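Rep (Escherichia coli, PDB 3VW4) initiates replication of plasmid ColE2-P9 as an initiator-primase whose DNA-binding domain, the part present here, recognises the origin and unwinds its duplex. Local coordinates at residues A[9-12]-A[13-17]. Residues are numbered along the deposited sequence; the frame is centred on the assembly and turned at random.
Sequences RNYH and LFEKV. With SO4 (sulfate ion), chain G; nucleotides of chain D.
Asn10 and Phe14 lie one turn apart on helix 7-24 and together hold the base of DG1 of chain D. The turn itself is tied by Phe14 N donating to Asn10 O at 2.7 Å. Asn10 OD1 accepts two bonds from the guanine of DG1, from N1 at 2.7 Å and from N2 at 2.9 Å. Asn10 ND2 donates to Glu58 OE2, consistent with the amide being set so that OD1 faces the base. The Phe14 side chain then runs under the same base. Phe14 CB lies 3.5 Å from N1 of DG1 of chain D. CG sits beneath N1 and C2, CD1 beneath C5 and C6, and CD2 near N3. Further out, CE1 meets C5 and N7, CE2 meets C4, and Phe14 CZ ends 3.4 Å from N9 of DG1. CG is anti to the backbone N (chi1 169°), and this carries the ring out beneath the purine, with C4 over its centre. DA2 of chain D comes to the edge of the ring. OD1 takes the Watson-Crick edge of the guanine, so N1 and N2 are not given to a complementary cytosine, consistent with this DNA-binding domain opening the origin duplex. Phe14 also packs on Ile62 and Ile66 of helix 56-73. An alanine here would remove the ring and is likely to leave the guanine without the group that covers its face, held from this helix mainly by the Asn10 bonds. On another side of the helix, Glu15 CG lies over one face of the Tyr11 ring, 3.7 Å from its centroid, in a CH-pi contact. The Glu15 carboxylate pairs with Arg18. Arg9 grips a sulfate, probably from the crystallisation liquor. NE reaches sulfate O3, NH2 reaches O2 in the guanidinium plane, and the backbone N of Arg9 also donates to O3 at 3.0 Å.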
loop_
_atom_site.group_PDB
_atom_site.type_symbol
_atom_site.label_atom_id
_atom_site.label_comp_id
_atom_site.label_asym_id
_atom_site.label_seq_id
_atom_site.Cartn_x
_atom_site.Cartn_y
_atom_site.Cartn_z
ATOM N N ARG A 9 26.518 3.354 -5.656
ATOM C CA ARG A 9 26.051 2.282 -4.822
ATOM C C ARG A 9 25.213 2.889 -3.702
ATOM O O ARG A 9 24.141 2.349 -3.332
ATOM C CB ARG A 9 27.215 1.506 -4.315
ATOM C CG ARG A 9 27.912 0.751 -5.402
ATOM C CD ARG A 9 29.212 0.245 -4.853
ATOM N NE ARG A 9 30.207 1.298 -4.943
ATOM C CZ ARG A 9 31.482 1.218 -4.539
ATOM N NH1 ARG A 9 32.000 0.099 -3.982
ATOM N NH2 ARG A 9 32.259 2.276 -4.719
ATOM N N ASN A 10 25.636 4.050 -3.215
ATOM C CA ASN A 10 24.847 4.711 -2.212
ATOM C C ASN A 10 23.393 4.851 -2.686
ATOM O O ASN A 10 22.462 4.359 -2.031
ATOM C CB ASN A 10 25.474 6.017 -1.753
ATOM C CG ASN A 10 24.715 6.626 -0.607
ATOM O OD1 ASN A 10 23.517 7.024 -0.760
ATOM N ND2 ASN A 10 25.366 6.719 0.551
ATOM N N TYR A 11 23.202 5.494 -3.820
ATOM C CA TYR A 11 21.898 5.606 -4.453
ATOM C C TYR A 11 21.119 4.284 -4.407
ATOM O O TYR A 11 20.005 4.130 -3.900
ATOM C CB TYR A 11 22.097 6.055 -5.905
ATOM C CG TYR A 11 20.839 6.345 -6.701
ATOM C CD1 TYR A 11 20.115 5.314 -7.328
ATOM C CD2 TYR A 11 20.380 7.640 -6.857
ATOM C CE1 TYR A 11 18.957 5.567 -8.052
ATOM C CE2 TYR A 11 19.219 7.901 -7.570
ATOM C CZ TYR A 11 18.513 6.869 -8.157
ATOM O OH TYR A 11 17.382 7.172 -8.898
ATOM N N HIS A 12 21.747 3.309 -4.949
ATOM C CA HIS A 12 21.091 2.089 -5.151
ATOM C C HIS A 12 20.644 1.545 -3.831
ATOM O O HIS A 12 19.509 1.061 -3.694
ATOM C CB HIS A 12 22.089 1.177 -5.773
ATOM C CG HIS A 12 21.610 -0.181 -5.863
ATOM N ND1 HIS A 12 22.002 -1.162 -4.966
ATOM C CD2 HIS A 12 20.666 -0.736 -6.702
ATOM C CE1 HIS A 12 21.373 -2.302 -5.285
ATOM N NE2 HIS A 12 20.542 -2.030 -6.347
ATOM N N LEU A 13 21.513 1.593 -2.839
ATOM C CA LEU A 13 21.076 1.184 -1.538
ATOM C C LEU A 13 19.967 2.103 -0.995
ATOM O O LEU A 13 18.994 1.602 -0.469
ATOM C CB LEU A 13 22.244 1.102 -0.577
ATOM C CG LEU A 13 23.050 -0.174 -0.344
ATOM C CD1 LEU A 13 22.735 -1.409 -1.172
ATOM C CD2 LEU A 13 24.478 0.215 -0.479
ATOM N N PHE A 14 20.090 3.430 -1.095
ATOM C CA PHE A 14 19.097 4.334 -0.494
ATOM C C PHE A 14 17.772 4.114 -1.169
ATOM O O PHE A 14 16.755 4.123 -0.587
ATOM C CB PHE A 14 19.564 5.780 -0.680
ATOM C CG PHE A 14 18.518 6.807 -0.341
ATOM C CD1 PHE A 14 18.158 7.058 0.976
ATOM C CD2 PHE A 14 17.854 7.485 -1.328
ATOM C CE1 PHE A 14 17.179 7.996 1.285
ATOM C CE2 PHE A 14 16.869 8.392 -1.004
ATOM C CZ PHE A 14 16.527 8.659 0.299
ATOM N N GLU A 15 17.771 3.893 -2.452
ATOM C CA GLU A 15 16.477 3.727 -3.201
ATOM C C GLU A 15 15.794 2.407 -2.865
ATOM O O GLU A 15 14.610 2.397 -2.601
ATOM C CB GLU A 15 16.702 3.819 -4.746
ATOM C CG GLU A 15 17.028 5.197 -5.235
ATOM C CD GLU A 15 15.809 6.093 -5.134
ATOM O OE1 GLU A 15 14.778 5.744 -5.791
ATOM O OE2 GLU A 15 15.856 7.120 -4.411
ATOM N N LYS A 16 16.530 1.287 -2.947
ATOM C CA LYS A 16 16.014 -0.044 -2.611
ATOM C C LYS A 16 15.378 -0.041 -1.223
ATOM O O LYS A 16 14.190 -0.210 -1.080
ATOM C CB LYS A 16 17.169 -1.028 -2.596
ATOM C CG LYS A 16 17.158 -1.978 -3.740
ATOM C CD LYS A 16 16.091 -3.012 -3.524
ATOM C CE LYS A 16 16.303 -4.202 -4.466
ATOM N NZ LYS A 16 15.376 -4.185 -5.656
ATOM N N VAL A 17 16.180 0.210 -0.217
ATOM C CA VAL A 17 15.745 0.143 1.138
ATOM C C VAL A 17 14.610 1.164 1.499
ATOM O O VAL A 17 13.720 0.863 2.327
ATOM C CB VAL A 17 16.974 0.305 2.066
ATOM C CG1 VAL A 17 16.592 0.528 3.508
ATOM C CG2 VAL A 17 17.870 -0.892 1.955
HETATM S S SO4 G . 30.372 4.386 -6.944
HETATM O O1 SO4 G . 29.563 5.633 -7.242
HETATM O O2 SO4 G . 31.710 4.579 -6.372
HETATM O O3 SO4 G . 29.510 3.459 -6.060
HETATM O O4 SO4 G . 30.684 3.471 -8.077
ATOM P P DG D 1 17.458 14.386 3.076
ATOM O OP1 DG D 1 18.728 15.106 3.445
ATOM O OP2 DG D 1 16.556 13.810 4.163
ATOM O "O5'" DG D 1 16.635 15.035 1.853
ATOM C "C5'" DG D 1 17.244 15.528 0.640
ATOM C "C4'" DG D 1 17.280 14.455 -0.425
ATOM O "O4'" DG D 1 18.351 13.527 -0.155
ATOM C "C3'" DG D 1 16.014 13.617 -0.617
ATOM O "O3'" DG D 1 15.528 13.840 -1.942
ATOM C "C2'" DG D 1 16.480 12.165 -0.543
ATOM C "C1'" DG D 1 17.992 12.212 -0.541
ATOM N N9 DG D 1 18.638 11.315 0.405
ATOM C C8 DG D 1 18.480 11.313 1.770
ATOM N N7 DG D 1 19.257 10.456 2.376
ATOM C C5 DG D 1 20.006 9.891 1.351
ATOM C C6 DG D 1 20.979 8.852 1.385
ATOM O O6 DG D 1 21.431 8.250 2.361
ATOM N N1 DG D 1 21.469 8.569 0.123
ATOM C C2 DG D 1 21.057 9.177 -1.036
ATOM N N2 DG D 1 21.649 8.746 -2.163
ATOM N N3 DG D 1 20.117 10.110 -1.092
ATOM C C4 DG D 1 19.660 10.435 0.132
ATOM P P DA D 2 13.995 14.124 -2.125
ATOM O OP1 DA D 2 13.841 14.538 -3.509
ATOM O OP2 DA D 2 13.724 15.035 -0.955
ATOM O "O5'" DA D 2 12.983 12.869 -2.032
ATOM C "C5'" DA D 2 13.180 11.606 -2.728
ATOM C "C4'" DA D 2 12.095 10.612 -2.337
ATOM O "O4'" DA D 2 12.389 9.917 -1.089
ATOM C "C3'" DA D 2 10.709 11.187 -2.091
ATOM O "O3'" DA D 2 9.834 10.099 -2.169
ATOM C "C2'" DA D 2 10.822 11.632 -0.643
ATOM C "C1'" DA D 2 11.658 10.524 -0.017
ATOM N N9 DA D 2 12.626 10.879 1.021
ATOM C C8 DA D 2 13.286 12.050 1.280
ATOM N N7 DA D 2 14.122 11.974 2.290
ATOM C C5 DA D 2 14.059 10.643 2.675
ATOM C C6 DA D 2 14.761 9.900 3.638
ATOM N N6 DA D 2 15.675 10.421 4.466
ATOM N N1 DA D 2 14.456 8.591 3.763
ATOM C C2 DA D 2 13.505 8.078 2.979
ATOM N N3 DA D 2 12.802 8.662 2.019
ATOM C C4 DA D 2 13.142 9.957 1.905
#